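Local coordinates for protein nidogen-1 (Mus musculus, PDB 1GL4) that is a basement-membrane glycoprotein that binds laminin, collagen IV and perlecan, this piece holding an EGF-like module and the beta-barrel G2 domain involved in perlecan binding, at residues A[69-74]-A[96-101]; A[104-109]-A[256-261]; A[109-114]-A[227-232]. One frame throughout, in Å; residues are numbered along the deposited sequence.

How the contacts relate
All three contacts belong to the G2 beta-barrel domain. Contact 1 comes first along the chain and closes before contact 2 opens; contact 3 is nested within the loop that contact 2 closes. Contact 1 joins strand 69-81 to the short helix 96-99 toward the periphery, while contacts 2 and 3 use the next helix, 107-115, and share Gly109. The centres of contacts 1 and 2, and of 2 and 3, are 14 Å apart, those of 1 and 3 about 21 Å. Tyr260 packs against Gly99 and Tyr100, and Trp227 against Leu105 and Pro107, so contact 2 touches both others and wall strands back the chain leading to a helix inside the barrel, as in the GFP-like fold.

Contact 1: A[69-74]-A[96-101]; sequences VVFENT and ETVGYS
Val69 and Val98 bring a barrel strand against the short helix that follows the third strand of this GFP-like beta-barrel, near the margin of the domain. Strand 69-81 directs Val69 and Phe71 at the helical residues 96-99, and Thr97 and Val98 answer from the helix. The apolar part is modest. Val69 CG1 lies 4.3 Å from Val98 CB, and Phe71 CE2 is 4.2 Å from Val98 CG1, the methyl approaching the aromatic ring obliquely. Val98 thus serves both strand residues, offering its CB to one and a methyl to the other.

Beside this pair, Val69 and Thr97 cross obliquely on the more exposed side. In Val69, CG1 stands opposite the backbone N (chi1 175°) and leaves CG2 next to that nitrogen, a setting in which both methyls look onto the threonine. The nearness of the hydroxyl to the valine is van der Waals contact alone.

Further out, backbone hydrogen bonds of Val69 with Ile60 and of Phe71 with Gly58 set the strand beside strand 49-62, and Phe71 also packs on Val56 and Ile94. On the helix side, Glu96 forms a salt bridge with Arg265, and just after the helix the ring of Tyr100, on the side away from strand 69-81, meets Tyr260 edge-to-face. Back at the exposed side of the contact, the threonine oxygen sits across the fork of the valine, OG1 of Thr97 being 3.5 Å from CG1 of Val69 and 3.7 Å from CG2 of the same residue.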
ATOM      1  N   VAL A  69      -3.366  -3.288 -24.620  1.00 15.71           N
ATOM      2  CA  VAL A  69      -2.011  -2.854 -24.308  1.00 16.20           C
ATOM      3  C   VAL A  69      -1.484  -4.013 -23.464  1.00 16.83           C
ATOM      4  O   VAL A  69      -2.138  -4.440 -22.510  1.00 15.64           O
ATOM      5  CB  VAL A  69      -1.997  -1.563 -23.467  1.00 15.53           C
ATOM      6  CG1 VAL A  69      -0.563  -1.218 -23.056  1.00 15.37           C
ATOM      7  CG2 VAL A  69      -2.615  -0.419 -24.268  1.00 14.46           C
ATOM      8  N   VAL A  70      -0.317  -4.527 -23.824  1.00 16.72           N
ATOM      9  CA  VAL A  70       0.259  -5.654 -23.110  1.00 18.38           C
ATOM     10  C   VAL A  70       1.615  -5.323 -22.517  1.00 18.72           C
ATOM     11  O   VAL A  70       2.466  -4.737 -23.180  1.00 19.62           O
ATOM     12  CB  VAL A  70       0.424  -6.874 -24.055  1.00 19.24           C
ATOM     13  CG1 VAL A  70       0.995  -8.063 -23.293  1.00 19.25           C
ATOM     14  CG2 VAL A  70      -0.919  -7.236 -24.672  1.00 19.69           C
ATOM     15  N   PHE A  71       1.810  -5.679 -21.255  1.00 19.00           N
ATOM     16  CA  PHE A  71       3.093  -5.447 -20.619  1.00 19.48           C
ATOM     17  C   PHE A  71       3.416  -6.582 -19.660  1.00 21.44           C
ATOM     18  O   PHE A  71       2.545  -7.102 -18.967  1.00 22.27           O
ATOM     19  CB  PHE A  71       3.125  -4.082 -19.917  1.00 18.41           C
ATOM     20  CG  PHE A  71       2.025  -3.871 -18.914  1.00 20.21           C
ATOM     21  CD1 PHE A  71       2.174  -4.292 -17.597  1.00 18.68           C
ATOM     22  CD2 PHE A  71       0.851  -3.222 -19.281  1.00 19.74           C
ATOM     23  CE1 PHE A  71       1.169  -4.066 -16.656  1.00 19.89           C
ATOM     24  CE2 PHE A  71      -0.162  -2.993 -18.348  1.00 20.52           C
ATOM     25  CZ  PHE A  71      -0.001  -3.417 -17.031  1.00 20.72           C
ATOM     26  N   GLU A  72       4.675  -6.988 -19.664  1.00 22.10           N
ATOM     27  CA  GLU A  72       5.138  -8.065 -18.807  1.00 24.55           C
ATOM     28  C   GLU A  72       6.467  -7.651 -18.191  1.00 24.18           C
ATOM     29  O   GLU A  72       7.171  -6.794 -18.729  1.00 23.33           O
ATOM     30  CB  GLU A  72       5.294  -9.348 -19.631  1.00 27.01           C
ATOM     31  CG  GLU A  72       3.976  -9.833 -20.235  1.00 31.00           C
ATOM     32  CD  GLU A  72       4.168 -10.790 -21.400  1.00 34.91           C
ATOM     33  OE1 GLU A  72       4.841 -10.405 -22.379  1.00 34.84           O
ATOM     34  OE2 GLU A  72       3.637 -11.920 -21.340  1.00 36.79           O
ATOM     35  N   ASN A  73       6.791  -8.245 -17.051  1.00 24.61           N
ATOM     36  CA  ASN A  73       8.036  -7.952 -16.354  1.00 25.19           C
ATOM     37  C   ASN A  73       8.109  -6.540 -15.769  1.00 22.90           C
ATOM     38  O   ASN A  73       9.199  -6.013 -15.545  1.00 22.77           O
ATOM     39  CB  ASN A  73       9.230  -8.187 -17.286  1.00 28.26           C
ATOM     40  CG  ASN A  73      10.555  -8.135 -16.553  1.00 31.04           C
ATOM     41  OD1 ASN A  73      10.796  -8.915 -15.628  1.00 33.48           O
ATOM     42  ND2 ASN A  73      11.421  -7.213 -16.958  1.00 32.91           N
ATOM     43  N   THR A  74       6.954  -5.923 -15.532  1.00 18.96           N
ATOM     44  CA  THR A  74       6.913  -4.593 -14.929  1.00 17.14           C
ATOM     45  C   THR A  74       7.134  -4.792 -13.426  1.00 15.58           C
ATOM     46  O   THR A  74       6.625  -5.758 -12.852  1.00 13.61           O
ATOM     47  CB  THR A  74       5.548  -3.913 -15.161  1.00 17.80           C
ATOM     48  OG1 THR A  74       5.405  -3.598 -16.552  1.00 16.64           O
ATOM     49  CG2 THR A  74       5.435  -2.625 -14.341  1.00 19.45           C
ATOM     50  N   GLU A  96       2.491   4.879 -21.461  1.00 19.27           N
ATOM     51  CA  GLU A  96       1.648   6.070 -21.421  1.00 21.16           C
ATOM     52  C   GLU A  96       0.266   5.753 -21.980  1.00 20.15           C
ATOM     53  O   GLU A  96      -0.710   6.442 -21.689  1.00 20.94           O
ATOM     54  CB  GLU A  96       2.263   7.200 -22.253  1.00 26.17           C
ATOM     55  CG  GLU A  96       3.739   7.027 -22.578  1.00 33.68           C
ATOM     56  CD  GLU A  96       4.001   5.842 -23.494  1.00 36.01           C
ATOM     57  OE1 GLU A  96       3.376   5.778 -24.576  1.00 39.08           O
ATOM     58  OE2 GLU A  96       4.832   4.979 -23.133  1.00 36.40           O
ATOM     59  N   THR A  97       0.196   4.709 -22.795  1.00 19.46           N
ATOM     60  CA  THR A  97      -1.057   4.288 -23.408  1.00 19.03           C
ATOM     61  C   THR A  97      -2.056   3.723 -22.399  1.00 18.65           C
ATOM     62  O   THR A  97      -3.236   3.565 -22.713  1.00 17.73           O
ATOM     63  CB  THR A  97      -0.809   3.215 -24.485  1.00 19.48           C
ATOM     64  OG1 THR A  97      -0.030   2.151 -23.925  1.00 19.51           O
ATOM     65  CG2 THR A  97      -0.067   3.814 -25.676  1.00 20.73           C
ATOM     66  N   VAL A  98      -1.593   3.423 -21.189  1.00 16.17           N
ATOM     67  CA  VAL A  98      -2.485   2.861 -20.181  1.00 15.34           C
ATOM     68  C   VAL A  98      -2.313   3.533 -18.818  1.00 15.97           C
ATOM     69  O   VAL A  98      -3.191   3.444 -17.960  1.00 16.04           O
ATOM     70  CB  VAL A  98      -2.251   1.329 -20.037  1.00 16.16           C
ATOM     71  CG1 VAL A  98      -0.980   1.056 -19.225  1.00 14.90           C
ATOM     72  CG2 VAL A  98      -3.462   0.671 -19.394  1.00 15.70           C
ATOM     73  N   GLY A  99      -1.184   4.213 -18.638  1.00 15.28           N
ATOM     74  CA  GLY A  99      -0.885   4.886 -17.384  1.00 14.16           C
ATOM     75  C   GLY A  99      -1.967   5.772 -16.793  1.00 14.37           C
ATOM     76  O   GLY A  99      -2.300   5.646 -15.614  1.00 13.35           O
ATOM     77  N   TYR A 100      -2.517   6.680 -17.589  1.00 12.94           N
ATOM     78  CA  TYR A 100      -3.551   7.562 -17.075  1.00 12.53           C
ATOM     79  C   TYR A 100      -4.860   6.828 -16.794  1.00 12.54           C
ATOM     80  O   TYR A 100      -5.554   7.142 -15.831  1.00 10.13           O
ATOM     81  CB  TYR A 100      -3.785   8.728 -18.042  1.00 13.47           C
ATOM     82  CG  TYR A 100      -2.552   9.579 -18.268  1.00 15.01           C
ATOM     83  CD1 TYR A 100      -1.712   9.352 -19.359  1.00 16.02           C
ATOM     84  CD2 TYR A 100      -2.211  10.597 -17.373  1.00 14.25           C
ATOM     85  CE1 TYR A 100      -0.563  10.115 -19.553  1.00 17.02           C
ATOM     86  CE2 TYR A 100      -1.066  11.364 -17.557  1.00 17.10           C
ATOM     87  CZ  TYR A 100      -0.248  11.119 -18.651  1.00 18.72           C
ATOM     88  OH  TYR A 100       0.879  11.881 -18.844  1.00 18.03           O
ATOM     89  N   SER A 101      -5.188   5.832 -17.613  1.00 11.42           N
ATOM     90  CA  SER A 101      -6.428   5.085 -17.414  1.00 11.35           C
ATOM     91  C   SER A 101      -6.422   4.144 -16.207  1.00 12.03           C
ATOM     92  O   SER A 101      -7.471   3.643 -15.817  1.00 10.83           O
ATOM     93  CB  SER A 101      -6.787   4.304 -18.683  1.00 12.77           C
ATOM     94  OG  SER A 101      -7.139   5.202 -19.726  1.00 14.85           O
TER

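Contact 2: A[104-109]-A[256-261]; sequences PLAPIG and VFVLYN
The CA atoms of Ala106 and Val258 come within 6.8 Å of each other where the chain, after an inverse gamma turn centred on Leu105, enters helix 107-115 beside strand 256-261. Ala106 aims its methyl at the strand, where Val256 and Val258 receive it. CB of Ala106 is 4.0 Å from CG1 of Val258 and 4.5 Å from CG1 of Val256, a small apolar patch in which one methyl serves both valines. Its setting trans to the carbonyl carbon brings CG1 of Val258, not CG2, to that methyl. Ile185 of strand 182-195 also packs on both Ala106 and Val256, and Val183 on Val258.

Phe257, between the two valines, points away from Ala106 and stacks on an aromatic side chain of another protein's chain; Leu259 packs on an aromatic side chain there too. The Val258 side chain is about 7 Å from that of Arg268, which is involved in perlecan binding and pairs through its backbone with Leu259. The contact itself is purely apolar, which implies that van der Waals and hydrophobic contact, not directional bonds, seats the chain around Ala106 on the strand's inner face, while Phe257 and Leu259 on the other face meet the partner.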
ATOM      1  N   PRO A 104      -7.473   5.471 -11.472  1.00 12.58           N
ATOM      2  CA  PRO A 104      -8.512   5.231 -10.463  1.00 12.49           C
ATOM      3  C   PRO A 104      -8.332   3.933  -9.671  1.00 13.11           C
ATOM      4  O   PRO A 104      -8.956   3.750  -8.629  1.00 12.30           O
ATOM      5  CB  PRO A 104      -9.804   5.190 -11.290  1.00 13.05           C
ATOM      6  CG  PRO A 104      -9.459   5.950 -12.544  1.00 14.57           C
ATOM      7  CD  PRO A 104      -8.052   5.494 -12.823  1.00 12.57           C
ATOM      8  N   LEU A 105      -7.471   3.047 -10.161  1.00 12.30           N
ATOM      9  CA  LEU A 105      -7.267   1.740  -9.532  1.00 13.68           C
ATOM     10  C   LEU A 105      -6.320   1.660  -8.336  1.00 11.91           C
ATOM     11  O   LEU A 105      -5.491   0.750  -8.251  1.00 13.40           O
ATOM     12  CB  LEU A 105      -6.823   0.737 -10.598  1.00 15.83           C
ATOM     13  CG  LEU A 105      -7.684   0.740 -11.869  1.00 17.68           C
ATOM     14  CD1 LEU A 105      -7.103  -0.227 -12.892  1.00 19.36           C
ATOM     15  CD2 LEU A 105      -9.111   0.360 -11.521  1.00 19.67           C
ATOM     16  N   ALA A 106      -6.466   2.588  -7.399  1.00 11.54           N
ATOM     17  CA  ALA A 106      -5.636   2.608  -6.203  1.00 11.98           C
ATOM     18  C   ALA A 106      -5.642   1.272  -5.444  1.00 13.09           C
ATOM     19  O   ALA A 106      -4.652   0.922  -4.802  1.00 12.48           O
ATOM     20  CB  ALA A 106      -6.087   3.732  -5.281  1.00 14.01           C
ATOM     21  N   PRO A 107      -6.765   0.523  -5.483  1.00 12.35           N
ATOM     22  CA  PRO A 107      -6.824  -0.765  -4.779  1.00 11.73           C
ATOM     23  C   PRO A 107      -5.756  -1.775  -5.211  1.00 13.19           C
ATOM     24  O   PRO A 107      -5.567  -2.804  -4.557  1.00 11.07           O
ATOM     25  CB  PRO A 107      -8.241  -1.251  -5.070  1.00 12.59           C
ATOM     26  CG  PRO A 107      -9.015   0.029  -5.094  1.00 12.56           C
ATOM     27  CD  PRO A 107      -8.114   0.924  -5.930  1.00 11.35           C
ATOM     28  N   ILE A 108      -5.070  -1.497  -6.318  1.00 12.01           N
ATOM     29  CA  ILE A 108      -4.001  -2.384  -6.764  1.00 12.43           C
ATOM     30  C   ILE A 108      -2.946  -2.356  -5.658  1.00 14.05           C
ATOM     31  O   ILE A 108      -2.384  -3.387  -5.292  1.00 14.76           O
ATOM     32  CB  ILE A 108      -3.375  -1.905  -8.100  1.00 12.80           C
ATOM     33  CG1 ILE A 108      -4.305  -2.254  -9.264  1.00 10.39           C
ATOM     34  CG2 ILE A 108      -2.010  -2.552  -8.309  1.00 14.68           C
ATOM     35  CD1 ILE A 108      -3.817  -1.725 -10.610  1.00 14.16           C
ATOM     36  N   GLY A 109      -2.695  -1.166  -5.121  1.00 12.02           N
ATOM     37  CA  GLY A 109      -1.736  -1.021  -4.044  1.00 14.09           C
ATOM     38  C   GLY A 109      -2.453  -1.048  -2.704  1.00 14.61           C
ATOM     39  O   GLY A 109      -1.862  -1.371  -1.675  1.00 14.50           O
ATOM     40  N   VAL A 256      -5.742   9.561   0.328  1.00 13.51           N
ATOM     41  CA  VAL A 256      -5.450   8.831  -0.900  1.00 13.46           C
ATOM     42  C   VAL A 256      -4.866   9.736  -1.983  1.00 15.25           C
ATOM     43  O   VAL A 256      -5.388  10.822  -2.241  1.00 13.47           O
ATOM     44  CB  VAL A 256      -6.720   8.158  -1.463  1.00 14.89           C
ATOM     45  CG1 VAL A 256      -6.381   7.354  -2.711  1.00 14.79           C
ATOM     46  CG2 VAL A 256      -7.345   7.264  -0.410  1.00 14.89           C
ATOM     47  N   PHE A 257      -3.779   9.278  -2.605  1.00 13.46           N
ATOM     48  CA  PHE A 257      -3.112  10.017  -3.681  1.00 13.99           C
ATOM     49  C   PHE A 257      -2.766   9.053  -4.808  1.00 12.11           C
ATOM     50  O   PHE A 257      -2.273   7.953  -4.555  1.00 10.36           O
ATOM     51  CB  PHE A 257      -1.795  10.648  -3.215  1.00 15.64           C
ATOM     52  CG  PHE A 257      -1.956  11.807  -2.279  1.00 19.59           C
ATOM     53  CD1 PHE A 257      -2.181  11.601  -0.924  1.00 20.44           C
ATOM     54  CD2 PHE A 257      -1.838  13.111  -2.751  1.00 21.00           C
ATOM     55  CE1 PHE A 257      -2.282  12.679  -0.043  1.00 20.66           C
ATOM     56  CE2 PHE A 257      -1.938  14.200  -1.879  1.00 23.70           C
ATOM     57  CZ  PHE A 257      -2.160  13.982  -0.522  1.00 22.14           C
ATOM     58  N   VAL A 258      -3.018   9.463  -6.048  1.00 11.71           N
ATOM     59  CA  VAL A 258      -2.683   8.625  -7.197  1.00  9.24           C
ATOM     60  C   VAL A 258      -1.982   9.528  -8.208  1.00 10.45           C
ATOM     61  O   VAL A 258      -2.332  10.700  -8.347  1.00  8.68           O
ATOM     62  CB  VAL A 258      -3.944   7.970  -7.837  1.00  8.08           C
ATOM     63  CG1 VAL A 258      -4.681   7.142  -6.800  1.00  5.15           C
ATOM     64  CG2 VAL A 258      -4.865   9.036  -8.426  1.00  7.97           C
ATOM     65  N   LEU A 259      -0.988   8.993  -8.906  1.00 10.01           N
ATOM     66  CA  LEU A 259      -0.243   9.802  -9.869  1.00 14.46           C
ATOM     67  C   LEU A 259       0.467   8.983 -10.934  1.00 13.52           C
ATOM     68  O   LEU A 259       0.977   7.908 -10.653  1.00 14.99           O
ATOM     69  CB  LEU A 259       0.795  10.652  -9.116  1.00 14.69           C
ATOM     70  CG  LEU A 259       1.870  11.451  -9.869  1.00 18.05           C
ATOM     71  CD1 LEU A 259       2.490  12.463  -8.915  1.00 18.79           C
ATOM     72  CD2 LEU A 259       2.954  10.523 -10.416  1.00 19.32           C
ATOM     73  N   TYR A 260       0.491   9.491 -12.162  1.00 14.57           N
ATOM     74  CA  TYR A 260       1.208   8.810 -13.232  1.00 15.46           C
ATOM     75  C   TYR A 260       2.142   9.821 -13.876  1.00 18.43           C
ATOM     76  O   TYR A 260       1.705  10.889 -14.307  1.00 19.04           O
ATOM     77  CB  TYR A 260       0.273   8.251 -14.308  1.00 13.20           C
ATOM     78  CG  TYR A 260       1.047   7.648 -15.469  1.00 13.51           C
ATOM     79  CD1 TYR A 260       1.800   6.483 -15.302  1.00 10.52           C
ATOM     80  CD2 TYR A 260       1.101   8.295 -16.709  1.00 13.18           C
ATOM     81  CE1 TYR A 260       2.598   5.979 -16.337  1.00 11.46           C
ATOM     82  CE2 TYR A 260       1.895   7.804 -17.745  1.00 14.15           C
ATOM     83  CZ  TYR A 260       2.640   6.648 -17.552  1.00 12.26           C
ATOM     84  OH  TYR A 260       3.424   6.172 -18.578  1.00 13.07           O
ATOM     85  N   ASN A 261       3.428   9.489 -13.921  1.00 19.85           N
ATOM     86  CA  ASN A 261       4.412  10.372 -14.525  1.00 22.10           C
ATOM     87  C   ASN A 261       4.901   9.781 -15.843  1.00 23.26           C
ATOM     88  O   ASN A 261       5.499   8.702 -15.881  1.00 21.98           O
ATOM     89  CB  ASN A 261       5.591  10.601 -13.575  1.00 22.57           C
ATOM     90  CG  ASN A 261       6.639  11.523 -14.168  1.00 24.90           C
ATOM     91  OD1 ASN A 261       7.491  11.097 -14.948  1.00 25.78           O
ATOM     92  ND2 ASN A 261       6.564  12.801 -13.824  1.00 26.97           N
TER

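Contact 3: A[109-114]-A[227-232]; sequences GGIIGW and WRQTIT
Ile231 carries most of the strand's share of this contact, sending its side chain inward from strand 227-232 to meet both Ile111 and Trp114 on helix 109-114. The segment axes pass 12.7 Å apart with 53° between their directions, a separation bridged by long side chains. The tight part is at the end of Ile231. Its CD1 lies over one face of the Trp114 indole, 4.1 Å from the centroid of the six-membered ring and 10° off the ring normal, a CH-pi contact. The same CD1 meets CD1 of Ile111 tip to tip at 3.9 Å, so one methyl touches both, set in the corner between the isoleucine tip and the indole face. The other branch adds a second touch, CG2 of Ile231 to CH2 of Trp114 at 4.1 Å. Trp114 reaches across because its CG extends trans to the backbone N (chi1 171°); its indole also stacks with Tyr192.

Contact is looser at Gln229. Its OE1 approaches CD1 of Ile111 only to 4.4 Å, and the amide finds its polar partners on the two neighbouring wall strands: Arg136 NE donates to OE1, and NE2 bonds Ser201 OG, so that this buried amide is satisfied at both ends. The strand's more exposed side differs: Arg228, Thr230 and Thr232 turn from the helix, and Arg228 makes a salt bridge to Glu139. Here isoleucine and tryptophan pack a helix against the wall; a helix running through a beta-barrel is typical of the GFP-like fold, to whose clan the G2 domain belongs.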
ATOM      1  N   GLY A 109      -2.695  -1.166  -5.121  1.00 12.02           N
ATOM      2  CA  GLY A 109      -1.736  -1.021  -4.044  1.00 14.09           C
ATOM      3  C   GLY A 109      -2.453  -1.048  -2.704  1.00 14.61           C
ATOM      4  O   GLY A 109      -1.862  -1.371  -1.675  1.00 14.50           O
ATOM      5  N   GLY A 110      -3.741  -0.718  -2.729  1.00 12.88           N
ATOM      6  CA  GLY A 110      -4.541  -0.702  -1.515  1.00 13.55           C
ATOM      7  C   GLY A 110      -4.577  -1.986  -0.692  1.00 13.21           C
ATOM      8  O   GLY A 110      -4.818  -1.934   0.516  1.00 11.99           O
ATOM      9  N   ILE A 111      -4.353  -3.135  -1.326  1.00 11.46           N
ATOM     10  CA  ILE A 111      -4.357  -4.405  -0.599  1.00 11.18           C
ATOM     11  C   ILE A 111      -3.192  -4.413   0.392  1.00 11.38           C
ATOM     12  O   ILE A 111      -3.264  -5.034   1.453  1.00 10.48           O
ATOM     13  CB  ILE A 111      -4.241  -5.616  -1.577  1.00 11.86           C
ATOM     14  CG1 ILE A 111      -4.333  -6.936  -0.809  1.00 10.05           C
ATOM     15  CG2 ILE A 111      -2.934  -5.542  -2.347  1.00 11.96           C
ATOM     16  CD1 ILE A 111      -5.695  -7.199  -0.186  1.00 11.67           C
ATOM     17  N   ILE A 112      -2.118  -3.702   0.058  1.00 11.10           N
ATOM     18  CA  ILE A 112      -0.959  -3.637   0.944  1.00 12.07           C
ATOM     19  C   ILE A 112      -1.301  -2.772   2.165  1.00 12.49           C
ATOM     20  O   ILE A 112      -0.786  -2.994   3.261  1.00 11.38           O
ATOM     21  CB  ILE A 112       0.268  -3.071   0.200  1.00 13.60           C
ATOM     22  CG1 ILE A 112       0.615  -4.002  -0.971  1.00 12.99           C
ATOM     23  CG2 ILE A 112       1.451  -2.945   1.148  1.00 11.81           C
ATOM     24  CD1 ILE A 112       1.737  -3.515  -1.858  1.00 12.11           C
ATOM     25  N   GLY A 113      -2.185  -1.796   1.971  1.00 12.58           N
ATOM     26  CA  GLY A 113      -2.612  -0.952   3.075  1.00 11.34           C
ATOM     27  C   GLY A 113      -3.464  -1.783   4.022  1.00 11.74           C
ATOM     28  O   GLY A 113      -3.420  -1.610   5.241  1.00 11.61           O
ATOM     29  N   TRP A 114      -4.250  -2.693   3.454  1.00 12.23           N
ATOM     30  CA  TRP A 114      -5.102  -3.583   4.241  1.00 11.14           C
ATOM     31  C   TRP A 114      -4.208  -4.505   5.074  1.00 11.19           C
ATOM     32  O   TRP A 114      -4.470  -4.747   6.252  1.00 11.81           O
ATOM     33  CB  TRP A 114      -5.995  -4.416   3.308  1.00 11.25           C
ATOM     34  CG  TRP A 114      -6.751  -5.522   4.002  1.00 11.58           C
ATOM     35  CD1 TRP A 114      -7.858  -5.391   4.790  1.00 12.28           C
ATOM     36  CD2 TRP A 114      -6.422  -6.918   3.998  1.00 12.76           C
ATOM     37  NE1 TRP A 114      -8.241  -6.620   5.282  1.00 13.34           N
ATOM     38  CE2 TRP A 114      -7.376  -7.575   4.812  1.00 12.92           C
ATOM     39  CE3 TRP A 114      -5.412  -7.677   3.389  1.00 11.50           C
ATOM     40  CZ2 TRP A 114      -7.352  -8.955   5.031  1.00 11.25           C
ATOM     41  CZ3 TRP A 114      -5.387  -9.059   3.608  1.00 11.71           C
ATOM     42  CH2 TRP A 114      -6.350  -9.681   4.422  1.00 11.89           C
ATOM     43  N   TRP A 227     -16.030  -2.427  -6.546  1.00 15.16           N
ATOM     44  CA  TRP A 227     -14.938  -3.354  -6.275  1.00 15.68           C
ATOM     45  C   TRP A 227     -15.456  -4.598  -5.551  1.00 14.78           C
ATOM     46  O   TRP A 227     -16.214  -4.496  -4.588  1.00 14.97           O
ATOM     47  CB  TRP A 227     -13.858  -2.676  -5.428  1.00 17.30           C
ATOM     48  CG  TRP A 227     -12.991  -1.785  -6.237  1.00 19.84           C
ATOM     49  CD1 TRP A 227     -13.215  -0.471  -6.541  1.00 20.36           C
ATOM     50  CD2 TRP A 227     -11.810  -2.167  -6.947  1.00 20.24           C
ATOM     51  NE1 TRP A 227     -12.247  -0.014  -7.404  1.00 20.81           N
ATOM     52  CE2 TRP A 227     -11.373  -1.035  -7.671  1.00 19.93           C
ATOM     53  CE3 TRP A 227     -11.081  -3.359  -7.048  1.00 19.28           C
ATOM     54  CZ2 TRP A 227     -10.235  -1.061  -8.489  1.00 20.52           C
ATOM     55  CZ3 TRP A 227      -9.949  -3.385  -7.863  1.00 19.97           C
ATOM     56  CH2 TRP A 227      -9.541  -2.244  -8.571  1.00 19.08           C
ATOM     57  N   ARG A 228     -15.047  -5.767  -6.031  1.00 12.67           N
ATOM     58  CA  ARG A 228     -15.463  -7.038  -5.442  1.00 13.60           C
ATOM     59  C   ARG A 228     -14.208  -7.897  -5.265  1.00 11.69           C
ATOM     60  O   ARG A 228     -13.447  -8.065  -6.211  1.00 13.68           O
ATOM     61  CB  ARG A 228     -16.450  -7.746  -6.379  1.00 13.36           C
ATOM     62  CG  ARG A 228     -17.683  -6.916  -6.751  1.00 14.46           C
ATOM     63  CD  ARG A 228     -18.645  -7.694  -7.664  1.00 17.97           C
ATOM     64  NE  ARG A 228     -18.070  -7.978  -8.978  1.00 19.04           N
ATOM     65  CZ  ARG A 228     -17.955  -7.085  -9.960  1.00 22.39           C
ATOM     66  NH1 ARG A 228     -18.380  -5.836  -9.790  1.00 20.58           N
ATOM     67  NH2 ARG A 228     -17.408  -7.438 -11.114  1.00 22.38           N
ATOM     68  N   GLN A 229     -13.979  -8.437  -4.068  1.00 12.25           N
ATOM     69  CA  GLN A 229     -12.782  -9.249  -3.867  1.00 11.89           C
ATOM     70  C   GLN A 229     -12.916 -10.428  -2.896  1.00 10.90           C
ATOM     71  O   GLN A 229     -13.707 -10.403  -1.947  1.00  9.04           O
ATOM     72  CB  GLN A 229     -11.608  -8.345  -3.445  1.00 16.72           C
ATOM     73  CG  GLN A 229     -11.764  -7.668  -2.085  1.00 18.09           C
ATOM     74  CD  GLN A 229     -10.781  -6.512  -1.872  1.00 20.66           C
ATOM     75  OE1 GLN A 229      -9.587  -6.623  -2.171  1.00 18.63           O
ATOM     76  NE2 GLN A 229     -11.284  -5.400  -1.339  1.00 20.29           N
ATOM     77  N   THR A 230     -12.136 -11.470  -3.161  1.00  9.85           N
ATOM     78  CA  THR A 230     -12.128 -12.668  -2.332  1.00 10.10           C
ATOM     79  C   THR A 230     -10.678 -12.964  -1.965  1.00 10.35           C
ATOM     80  O   THR A 230      -9.823 -13.132  -2.834  1.00 11.48           O
ATOM     81  CB  THR A 230     -12.738 -13.857  -3.083  1.00  9.56           C
ATOM     82  OG1 THR A 230     -14.121 -13.581  -3.346  1.00 10.18           O
ATOM     83  CG2 THR A 230     -12.628 -15.138  -2.254  1.00  9.73           C
ATOM     84  N   ILE A 231     -10.421 -13.013  -0.667  1.00 10.93           N
ATOM     85  CA  ILE A 231      -9.087 -13.249  -0.134  1.00 11.09           C
ATOM     86  C   ILE A 231      -9.032 -14.615   0.561  1.00 11.35           C
ATOM     87  O   ILE A 231      -9.735 -14.842   1.541  1.00 11.29           O
ATOM     88  CB  ILE A 231      -8.729 -12.109   0.852  1.00 11.97           C
ATOM     89  CG1 ILE A 231      -8.663 -10.785   0.075  1.00 12.92           C
ATOM     90  CG2 ILE A 231      -7.407 -12.399   1.567  1.00  9.42           C
ATOM     91  CD1 ILE A 231      -8.563  -9.543   0.943  1.00 14.15           C
ATOM     92  N   THR A 232      -8.194 -15.514   0.045  1.00 12.53           N
ATOM     93  CA  THR A 232      -8.067 -16.866   0.602  1.00 13.59           C
ATOM     94  C   THR A 232      -6.689 -17.142   1.205  1.00 14.83           C
ATOM     95  O   THR A 232      -5.669 -16.684   0.699  1.00 11.25           O
ATOM     96  CB  THR A 232      -8.365 -17.932  -0.470  1.00 14.27           C
ATOM     97  OG1 THR A 232      -7.539 -17.704  -1.620  1.00 15.68           O
ATOM     98  CG2 THR A 232      -9.831 -17.867  -0.883  1.00 14.79           C
TER